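Local coordinates for protein tartrate dehydrogenase/decarboxylase (Pseudomonas putida, PDB 3FLK) that oxidises tartrate to 2-hydroxy-3-oxosuccinate with NAD+, and also converts meso-tartrate to D-glycerate and decarboxylates D-malate oxidatively to pyruvate, at residues Tyr70-Phe75 with Glu310-Gly315; Tyr174-Ala179 with Glu208-His213; Leu327-Arg332 with Ser357-Arg362. The protein carries 1 engineered substitution. All coordinates share one frame; numbering follows the deposited sequence.

All three contacts are apolar across the interface and lie away from the substrate and metal sites, but they occupy different layers of the fold. Contact 1 joins a strand of the central sheet to a covering helix and is buried. Contact 2, also buried, sets one phenyl ring against the aliphatic groups of a second helix at the other end of the same sheet, about 25 Å from contact 1 centre to centre. Contact 3 pairs two helices of an outer layer and is only partly buried; at its exposed margin the chemistry turns polar, with arginine side chains bonded within their own segments. Helices 299-313 and 317-336, successive in the chain, link contacts 1 and 3.

Contact 1 (Tyr70-Phe75 with Glu310-Gly315); sequences YDAIYF and EFLGQG
Leu-312 overlaps the start of strand 72-77 with its CD2 methyl, which lies against the backbone of Asp-71 and the methyl of Ala-72. The pairing is helix-on-sheet packing in the isocitrate/isopropylmalate dehydrogenase fold: the strand runs inside the large mixed sheet, between strands 6-13 and 278-282, and Leu-312 belongs to the last turn of helix 299-313, which lies over it. Three approaches define the fit. The Leu-312 CD2 methyl sits 3.8 Å from Asp-71 O and 4.0 Å from Asp-71 CB, and it meets Ala-72 CB at 4.2 Å. The two segments bury 100 Å² between them, nearly all of it around this leucine. The helix-like psi of Asp-71 (-31°), just ahead of the strand, is consistent with two successive CB atoms pointing at the helix. The carboxylate of Asp-71 looks to another partner: with CG beside the backbone N (chi1 -66°), OD2 accepts a hydrogen bond from the backbone N of Arg-7, and it is CB, not the carboxylate, that meets the leucine.

One turn earlier on the helix, Met-308 touches Ala-72 as well and reaches on to Tyr-74, whose hydroxyl is hydrogen-bonded to Met-301 O. Phe-75, at the far end of the segment, touches the bound NADH. Both leucine branches lie near the Ala-72 methyl, Leu-312 CD1 being 4.4 Å from Ala-72 CB.

Contact 2 (Tyr174-Ala179 with Glu208-His213); sequences YAFDLA and EAMAAH
This is a buried, wholly apolar contact between helices 165-181 and 199-211, beside the end of the large mixed sheet where strand 218-223 is outermost. Helix 199-211 is the connection of a beta-alpha-beta crossover between the parallel strands 186-191 and 218-223, and helix 165-181 precedes strand 186-191 in the chain. Phe-176 spans the gap between the helices and provides one whole side of the interface. Its ring reaches Ala-211 with the far end, CZ standing 3.7 Å from Ala-211 CB, while CD2 lies 3.9 Å from Met-210 CG. Both groups approach the ring obliquely; higher over one face, displaced toward the rim, is the backbone N of Ala-211.

Met-210 is present as selenomethionine, and it is the methylene that does the touching. CG stands anti to the backbone N (chi1 -173°), which brings it to the ring, and the bends at chi2 and chi3 turn SE and CE off from the ring. The two side chains thus run by each other in opposite directions.

Trp-219 and Val-217 touch the Phe-176 side chain, and the ring of Tyr-214 meets its ring with planes about 30° apart. A serine in place of Phe-176 would probably leave a gap between the helices, with the Ala-211 methyl and the Met-210 methylene deprived of their aromatic partner. Next to CZ, the ring atom CE1 of Phe-176 also lies against the alanine, 3.8 Å from Ala-211 CB.

Contact 3 (Leu327-Arg332 with Ser357-Arg362); sequences LNAIER and SDTLAR
Ala-329 and Arg-332, nearly one turn apart on helix 317-336, are the two residues of 327-332 that meet helix 349-361. Leu-327, before them, and Ile-330, between them, are turned instead to helix 299-313, the leucine packing on Trp-303 and Ala-306 and the isoleucine on Ile-299 and Ile-302.

Ala-329 marks the tight point of the crossing. Its CB meets Leu-360 CB at 4.0 Å and lies 3.9 Å from Leu-360 N, so the methyl bears on backbone as well as side chain. The CA atoms of Ala-329 and Leu-360 come within 5.2 Å, and the axes of the segments 327-332 and 357-361 approach to 8.6 Å, consistent with the small side chain of Ala-329. Thr-359 fills the other flank of this point: its CG2 methyl sits 4.0 Å from Ala-329 CA and at the same time against the stem of Arg-332.

Arg-332 closes the segment at the solvent-exposed margin. Its aliphatic stem crosses Thr-359 at a slant, with CD 3.8 Å and CB 4.0 Å from Thr-359 CG2. That methyl faces the arginine because the threonine holds CG2 anti to its backbone N, the rotation in which OG1 is hydrogen-bonded to Ala-355 O one turn earlier. The charged end of Arg-332 is steered within its own helix: NE donates to Asn-328 OD1 at 3.0 Å (148° at the hydrogen), with the oxygen in the guanidinium plane but the donor above the amide's carbonyl plane.

Leu-360 also touches Val-27 of helix 17-35. The result is a helix-helix crossing at 122°, between perpendicular and antiparallel, through which the C-terminal helix packs into the outer helical layer of this isocitrate/isopropylmalate dehydrogenase fold.

Contact 1 (Tyr70-Phe75 with Glu310-Gly315)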
loop_
_atom_site.group_PDB
_atom_site.type_symbol
_atom_site.label_atom_id
_atom_site.label_comp_id
_atom_site.label_asym_id
_atom_site.label_seq_id
_atom_site.Cartn_x
_atom_site.Cartn_y
_atom_site.Cartn_z
ATOM N N TYR A 70 8.378 -20.888 -27.792
ATOM C CA TYR A 70 9.516 -20.562 -26.934
ATOM C C TYR A 70 9.377 -21.163 -25.541
ATOM O O TYR A 70 8.266 -21.388 -25.057
ATOM C CB TYR A 70 9.715 -19.043 -26.862
ATOM C CG TYR A 70 10.156 -18.445 -28.175
ATOM C CD1 TYR A 70 11.506 -18.249 -28.453
ATOM C CD2 TYR A 70 9.223 -18.091 -29.151
ATOM C CE1 TYR A 70 11.918 -17.710 -29.665
ATOM C CE2 TYR A 70 9.624 -17.553 -30.368
ATOM C CZ TYR A 70 10.974 -17.364 -30.616
ATOM O OH TYR A 70 11.379 -16.831 -31.814
ATOM N N ASP A 71 10.517 -21.423 -24.909
ATOM C CA ASP A 71 10.558 -22.047 -23.588
ATOM C C ASP A 71 10.245 -21.064 -22.459
ATOM O O ASP A 71 9.692 -21.454 -21.429
ATOM C CB ASP A 71 11.912 -22.726 -23.368
ATOM C CG ASP A 71 12.129 -23.908 -24.304
ATOM O OD1 ASP A 71 11.460 -24.948 -24.122
ATOM O OD2 ASP A 71 12.967 -23.794 -25.226
ATOM N N ALA A 72 10.605 -19.796 -22.655
ATOM C CA ALA A 72 10.256 -18.736 -21.705
ATOM C C ALA A 72 10.337 -17.344 -22.327
ATOM O O ALA A 72 10.932 -17.159 -23.392
ATOM C CB ALA A 72 11.123 -18.823 -20.446
ATOM N N ILE A 73 9.723 -16.374 -21.653
ATOM C CA ILE A 73 9.705 -14.988 -22.114
ATOM C C ILE A 73 10.544 -14.117 -21.180
ATOM O O ILE A 73 10.339 -14.113 -19.961
ATOM C CB ILE A 73 8.261 -14.423 -22.214
ATOM C CG1 ILE A 73 7.374 -15.343 -23.066
ATOM C CG2 ILE A 73 8.273 -13.003 -22.785
ATOM C CD1 ILE A 73 5.881 -15.089 -22.910
ATOM N N TYR A 74 11.492 -13.392 -21.768
ATOM C CA TYR A 74 12.361 -12.474 -21.040
ATOM C C TYR A 74 11.911 -11.066 -21.414
ATOM O O TYR A 74 12.121 -10.618 -22.542
ATOM C CB TYR A 74 13.822 -12.741 -21.429
ATOM C CG TYR A 74 14.883 -12.234 -20.468
ATOM C CD1 TYR A 74 14.727 -12.343 -19.085
ATOM C CD2 TYR A 74 16.072 -11.683 -20.953
ATOM C CE1 TYR A 74 15.715 -11.892 -18.213
ATOM C CE2 TYR A 74 17.061 -11.225 -20.088
ATOM C CZ TYR A 74 16.878 -11.336 -18.722
ATOM O OH TYR A 74 17.858 -10.885 -17.867
ATOM N N PHE A 75 11.270 -10.387 -20.464
ATOM C CA PHE A 75 10.501 -9.170 -20.740
ATOM C C PHE A 75 11.060 -7.950 -20.010
ATOM O O PHE A 75 11.402 -8.025 -18.833
ATOM C CB PHE A 75 9.026 -9.396 -20.363
ATOM C CG PHE A 75 8.125 -8.216 -20.631
ATOM C CD1 PHE A 75 7.684 -7.935 -21.923
ATOM C CD2 PHE A 75 7.698 -7.403 -19.587
ATOM C CE1 PHE A 75 6.845 -6.844 -22.171
ATOM C CE2 PHE A 75 6.856 -6.313 -19.822
ATOM C CZ PHE A 75 6.429 -6.034 -21.115
ATOM N N GLU A 310 17.108 -20.807 -13.311
ATOM C CA GLU A 310 16.745 -21.677 -12.197
ATOM C C GLU A 310 15.460 -22.453 -12.511
ATOM O O GLU A 310 15.384 -23.660 -12.266
ATOM C CB GLU A 310 16.590 -20.855 -10.912
ATOM C CG GLU A 310 16.497 -21.681 -9.631
ATOM C CD GLU A 310 16.400 -20.822 -8.380
ATOM O OE1 GLU A 310 15.587 -19.873 -8.361
ATOM O OE2 GLU A 310 17.137 -21.098 -7.408
ATOM N N PHE A 311 14.469 -21.758 -13.072
ATOM C CA PHE A 311 13.181 -22.368 -13.416
ATOM C C PHE A 311 13.255 -23.319 -14.618
ATOM O O PHE A 311 12.628 -24.381 -14.611
ATOM C CB PHE A 311 12.115 -21.293 -13.656
ATOM C CG PHE A 311 10.724 -21.848 -13.835
ATOM C CD1 PHE A 311 10.015 -22.348 -12.746
ATOM C CD2 PHE A 311 10.129 -21.876 -15.093
ATOM C CE1 PHE A 311 8.729 -22.868 -12.907
ATOM C CE2 PHE A 311 8.844 -22.392 -15.264
ATOM C CZ PHE A 311 8.145 -22.890 -14.169
ATOM N N LEU A 312 14.010 -22.928 -15.643
ATOM C CA LEU A 312 14.184 -23.755 -16.839
ATOM C C LEU A 312 15.040 -24.993 -16.584
ATOM O O LEU A 312 14.843 -26.029 -17.221
ATOM C CB LEU A 312 14.794 -22.938 -17.985
ATOM C CG LEU A 312 13.918 -21.930 -18.736
ATOM C CD1 LEU A 312 14.757 -21.172 -19.751
ATOM C CD2 LEU A 312 12.729 -22.602 -19.419
ATOM N N GLY A 313 15.978 -24.882 -15.649
ATOM C CA GLY A 313 16.943 -25.945 -15.377
ATOM C C GLY A 313 16.331 -27.249 -14.907
ATOM O O GLY A 313 16.715 -28.326 -15.376
ATOM N N GLN A 314 15.374 -27.140 -13.984
ATOM C CA GLN A 314 14.681 -28.290 -13.391
ATOM C C GLN A 314 15.641 -29.265 -12.705
ATOM O O GLN A 314 16.016 -29.057 -11.548
ATOM C CB GLN A 314 13.775 -28.990 -14.418
ATOM C CG GLN A 314 12.500 -28.216 -14.719
ATOM C CD GLN A 314 11.628 -28.878 -15.766
ATOM O OE1 GLN A 314 11.839 -28.707 -16.968
ATOM N NE2 GLN A 314 10.625 -29.624 -15.315
ATOM N N GLY A 315 16.046 -30.313 -13.418
ATOM C CA GLY A 315 16.950 -31.319 -12.863
ATOM C C GLY A 315 18.421 -31.109 -13.186
ATOM O O GLY A 315 19.279 -31.827 -12.666
#

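Contact 2 (Tyr174-Ala179 with Glu208-His213)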
loop_
_atom_site.group_PDB
_atom_site.type_symbol
_atom_site.label_atom_id
_atom_site.label_comp_id
_atom_site.label_asym_id
_atom_site.label_seq_id
_atom_site.Cartn_x
_atom_site.Cartn_y
_atom_site.Cartn_z
ATOM N N TYR A 174 0.578 -22.656 -3.391
ATOM C CA TYR A 174 1.952 -22.364 -3.788
ATOM C C TYR A 174 2.738 -21.726 -2.642
ATOM O O TYR A 174 3.855 -22.155 -2.338
ATOM C CB TYR A 174 2.003 -21.481 -5.042
ATOM C CG TYR A 174 3.357 -21.511 -5.722
ATOM C CD1 TYR A 174 3.620 -22.415 -6.753
ATOM C CD2 TYR A 174 4.385 -20.659 -5.313
ATOM C CE1 TYR A 174 4.871 -22.455 -7.375
ATOM C CE2 TYR A 174 5.637 -20.695 -5.925
ATOM C CZ TYR A 174 5.871 -21.593 -6.953
ATOM O OH TYR A 174 7.107 -21.627 -7.565
ATOM N N ALA A 175 2.137 -20.726 -1.999
ATOM C CA ALA A 175 2.783 -19.989 -0.911
ATOM C C ALA A 175 3.086 -20.862 0.305
ATOM O O ALA A 175 4.159 -20.748 0.899
ATOM C CB ALA A 175 1.941 -18.791 -0.507
ATOM N N PHE A 176 2.139 -21.724 0.671
ATOM C CA PHE A 176 2.336 -22.650 1.786
ATOM C C PHE A 176 3.348 -23.749 1.458
ATOM O O PHE A 176 4.155 -24.115 2.313
ATOM C CB PHE A 176 1.001 -23.239 2.267
ATOM C CG PHE A 176 0.283 -22.366 3.258
ATOM C CD1 PHE A 176 0.501 -22.518 4.623
ATOM C CD2 PHE A 176 -0.597 -21.381 2.828
ATOM C CE1 PHE A 176 -0.149 -21.704 5.549
ATOM C CE2 PHE A 176 -1.254 -20.559 3.745
ATOM C CZ PHE A 176 -1.031 -20.724 5.109
ATOM N N ASP A 177 3.310 -24.256 0.225
ATOM C CA ASP A 177 4.318 -25.207 -0.258
ATOM C C ASP A 177 5.724 -24.602 -0.198
ATOM O O ASP A 177 6.676 -25.272 0.207
ATOM C CB ASP A 177 4.010 -25.662 -1.689
ATOM C CG ASP A 177 2.910 -26.714 -1.755
ATOM O OD1 ASP A 177 2.568 -27.311 -0.714
ATOM O OD2 ASP A 177 2.384 -26.950 -2.862
ATOM N N LEU A 178 5.837 -23.333 -0.596
ATOM C CA LEU A 178 7.106 -22.604 -0.571
ATOM C C LEU A 178 7.617 -22.428 0.859
ATOM O O LEU A 178 8.785 -22.698 1.141
ATOM C CB LEU A 178 6.961 -21.244 -1.272
ATOM C CG LEU A 178 8.212 -20.398 -1.551
ATOM C CD1 LEU A 178 9.156 -21.083 -2.525
ATOM C CD2 LEU A 178 7.805 -19.032 -2.091
ATOM N N ALA A 179 6.729 -21.992 1.752
ATOM C CA ALA A 179 7.047 -21.830 3.167
ATOM C C ALA A 179 7.534 -23.134 3.805
ATOM O O ALA A 179 8.461 -23.121 4.611
ATOM C CB ALA A 179 5.849 -21.291 3.923
ATOM N N GLU A 208 -7.432 -19.876 5.911
ATOM C CA GLU A 208 -7.650 -20.755 7.064
ATOM C C GLU A 208 -7.779 -22.214 6.637
ATOM O O GLU A 208 -7.192 -23.100 7.257
ATOM C CB GLU A 208 -8.900 -20.333 7.838
ATOM C CG GLU A 208 -8.747 -19.047 8.631
ATOM C CD GLU A 208 -10.081 -18.475 9.090
ATOM O OE1 GLU A 208 -10.931 -19.249 9.589
ATOM O OE2 GLU A 208 -10.274 -17.245 8.954
ATOM N N ALA A 209 -8.542 -22.447 5.570
ATOM C CA ALA A 209 -8.740 -23.785 5.015
ATOM C C ALA A 209 -7.437 -24.405 4.508
ATOM O O ALA A 209 -7.195 -25.599 4.702
ATOM C CB ALA A 209 -9.782 -23.751 3.907
HETATM N N MSE A 210 -6.599 -23.596 3.863
HETATM C CA MSE A 210 -5.315 -24.078 3.366
HETATM C C MSE A 210 -4.306 -24.314 4.487
HETATM O O MSE A 210 -3.595 -25.317 4.478
HETATM C CB MSE A 210 -4.727 -23.133 2.314
HETATM C CG MSE A 210 -3.467 -23.672 1.631
HETATM SE SE MSE A 210 -3.755 -25.202 0.442
HETATM C CE MSE A 210 -4.029 -26.646 1.696
ATOM N N ALA A 211 -4.257 -23.398 5.453
ATOM C CA ALA A 211 -3.299 -23.477 6.555
ATOM C C ALA A 211 -3.440 -24.751 7.397
ATOM O O ALA A 211 -2.477 -25.186 8.036
ATOM C CB ALA A 211 -3.406 -22.252 7.430
ATOM N N ALA A 212 -4.635 -25.344 7.384
ATOM C CA ALA A 212 -4.913 -26.578 8.124
ATOM C C ALA A 212 -4.145 -27.786 7.581
ATOM O O ALA A 212 -3.849 -28.720 8.326
ATOM C CB ALA A 212 -6.414 -26.863 8.141
ATOM N N HIS A 213 -3.827 -27.761 6.288
ATOM C CA HIS A 213 -3.079 -28.848 5.651
ATOM C C HIS A 213 -1.561 -28.747 5.853
ATOM O O HIS A 213 -0.806 -29.563 5.320
ATOM C CB HIS A 213 -3.392 -28.911 4.155
ATOM C CG HIS A 213 -4.810 -29.282 3.842
ATOM N ND1 HIS A 213 -5.803 -28.342 3.665
ATOM C CD2 HIS A 213 -5.395 -30.488 3.655
ATOM C CE1 HIS A 213 -6.941 -28.954 3.389
ATOM N NE2 HIS A 213 -6.721 -30.257 3.378
#

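Contact 3 (Leu327-Arg332 with Ser357-Arg362)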
loop_
_atom_site.group_PDB
_atom_site.type_symbol
_atom_site.label_atom_id
_atom_site.label_comp_id
_atom_site.label_asym_id
_atom_site.label_seq_id
_atom_site.Cartn_x
_atom_site.Cartn_y
_atom_site.Cartn_z
ATOM N N LEU A 327 23.900 -14.604 -8.983
ATOM C CA LEU A 327 23.629 -13.971 -7.694
ATOM C C LEU A 327 24.920 -13.587 -6.976
ATOM O O LEU A 327 25.003 -12.516 -6.383
ATOM C CB LEU A 327 22.762 -14.873 -6.808
ATOM C CG LEU A 327 21.237 -14.682 -6.836
ATOM C CD1 LEU A 327 20.822 -13.363 -6.172
ATOM C CD2 LEU A 327 20.659 -14.787 -8.246
ATOM N N ASN A 328 25.915 -14.469 -7.043
ATOM C CA ASN A 328 27.250 -14.205 -6.509
ATOM C C ASN A 328 27.857 -12.955 -7.149
ATOM O O ASN A 328 28.362 -12.079 -6.448
ATOM C CB ASN A 328 28.157 -15.427 -6.730
ATOM C CG ASN A 328 29.428 -15.395 -5.882
ATOM O OD1 ASN A 328 29.794 -14.371 -5.308
ATOM N ND2 ASN A 328 30.111 -16.533 -5.811
ATOM N N ALA A 329 27.777 -12.875 -8.476
ATOM C CA ALA A 329 28.299 -11.735 -9.232
ATOM C C ALA A 329 27.574 -10.431 -8.879
ATOM O O ALA A 329 28.209 -9.390 -8.721
ATOM C CB ALA A 329 28.218 -12.010 -10.731
ATOM N N ILE A 330 26.249 -10.504 -8.756
ATOM C CA ILE A 330 25.432 -9.361 -8.339
ATOM C C ILE A 330 25.846 -8.867 -6.947
ATOM O O ILE A 330 26.075 -7.672 -6.758
ATOM C CB ILE A 330 23.907 -9.688 -8.396
ATOM C CG1 ILE A 330 23.429 -9.746 -9.851
ATOM C CG2 ILE A 330 23.094 -8.650 -7.620
ATOM C CD1 ILE A 330 22.115 -10.494 -10.061
ATOM N N GLU A 331 25.957 -9.796 -5.994
ATOM C CA GLU A 331 26.379 -9.489 -4.620
ATOM C C GLU A 331 27.731 -8.775 -4.569
ATOM O O GLU A 331 27.885 -7.779 -3.861
ATOM C CB GLU A 331 26.458 -10.768 -3.776
ATOM C CG GLU A 331 25.115 -11.367 -3.372
ATOM C CD GLU A 331 25.216 -12.831 -2.948
ATOM O OE1 GLU A 331 26.321 -13.285 -2.568
ATOM O OE2 GLU A 331 24.184 -13.535 -3.001
ATOM N N ARG A 332 28.698 -9.293 -5.324
ATOM C CA ARG A 332 30.064 -8.753 -5.334
ATOM C C ARG A 332 30.129 -7.330 -5.886
ATOM O O ARG A 332 30.793 -6.463 -5.317
ATOM C CB ARG A 332 31.002 -9.679 -6.116
ATOM C CG ARG A 332 31.343 -10.969 -5.378
ATOM C CD ARG A 332 32.065 -11.953 -6.278
ATOM N NE ARG A 332 32.497 -13.145 -5.549
ATOM C CZ ARG A 332 33.744 -13.372 -5.146
ATOM N NH1 ARG A 332 34.708 -12.493 -5.401
ATOM N NH2 ARG A 332 34.032 -14.487 -4.489
ATOM N N SER A 357 29.017 -9.096 -15.591
ATOM C CA SER A 357 29.459 -10.074 -16.581
ATOM C C SER A 357 30.926 -10.476 -16.374
ATOM O O SER A 357 31.258 -11.667 -16.398
ATOM C CB SER A 357 29.243 -9.529 -17.996
ATOM O OG SER A 357 29.403 -10.549 -18.964
ATOM N N ASP A 358 31.791 -9.485 -16.157
ATOM C CA ASP A 358 33.214 -9.736 -15.917
ATOM C C ASP A 358 33.469 -10.473 -14.605
ATOM O O ASP A 358 34.280 -11.401 -14.558
ATOM C CB ASP A 358 34.018 -8.433 -15.937
ATOM C CG ASP A 358 35.509 -8.666 -15.750
ATOM O OD1 ASP A 358 36.072 -9.535 -16.455
ATOM O OD2 ASP A 358 36.118 -7.986 -14.896
ATOM N N THR A 359 32.788 -10.046 -13.544
ATOM C CA THR A 359 32.887 -10.690 -12.233
ATOM C C THR A 359 32.474 -12.161 -12.322
ATOM O O THR A 359 33.138 -13.033 -11.758
ATOM C CB THR A 359 32.034 -9.946 -11.178
ATOM O OG1 THR A 359 32.480 -8.588 -11.079
ATOM C CG2 THR A 359 32.141 -10.602 -9.809
ATOM N N LEU A 360 31.388 -12.426 -13.046
ATOM C CA LEU A 360 30.886 -13.786 -13.235
ATOM C C LEU A 360 31.917 -14.674 -13.936
ATOM O O LEU A 360 32.168 -15.801 -13.504
ATOM C CB LEU A 360 29.568 -13.766 -14.017
ATOM C CG LEU A 360 28.769 -15.067 -14.152
ATOM C CD1 LEU A 360 27.292 -14.754 -14.217
ATOM C CD2 LEU A 360 29.194 -15.861 -15.378
ATOM N N ALA A 361 32.514 -14.156 -15.008
ATOM C CA ALA A 361 33.523 -14.898 -15.769
ATOM C C ALA A 361 34.772 -15.207 -14.939
ATOM O O ALA A 361 35.450 -16.210 -15.178
ATOM C CB ALA A 361 33.893 -14.146 -17.044
ATOM N N ARG A 362 35.055 -14.356 -13.955
ATOM C CA ARG A 362 36.244 -14.498 -13.112
ATOM C C ARG A 362 36.020 -15.334 -11.846
ATOM O O ARG A 362 36.963 -15.565 -11.085
ATOM C CB ARG A 362 36.814 -13.118 -12.754
ATOM C CG ARG A 362 37.309 -12.334 -13.960
ATOM C CD ARG A 362 37.936 -11.004 -13.572
ATOM N NE ARG A 362 38.356 -10.247 -14.756
ATOM C CZ ARG A 362 39.501 -10.434 -15.415
ATOM N NH1 ARG A 362 40.370 -11.359 -15.017
ATOM N NH2 ARG A 362 39.781 -9.689 -16.479
#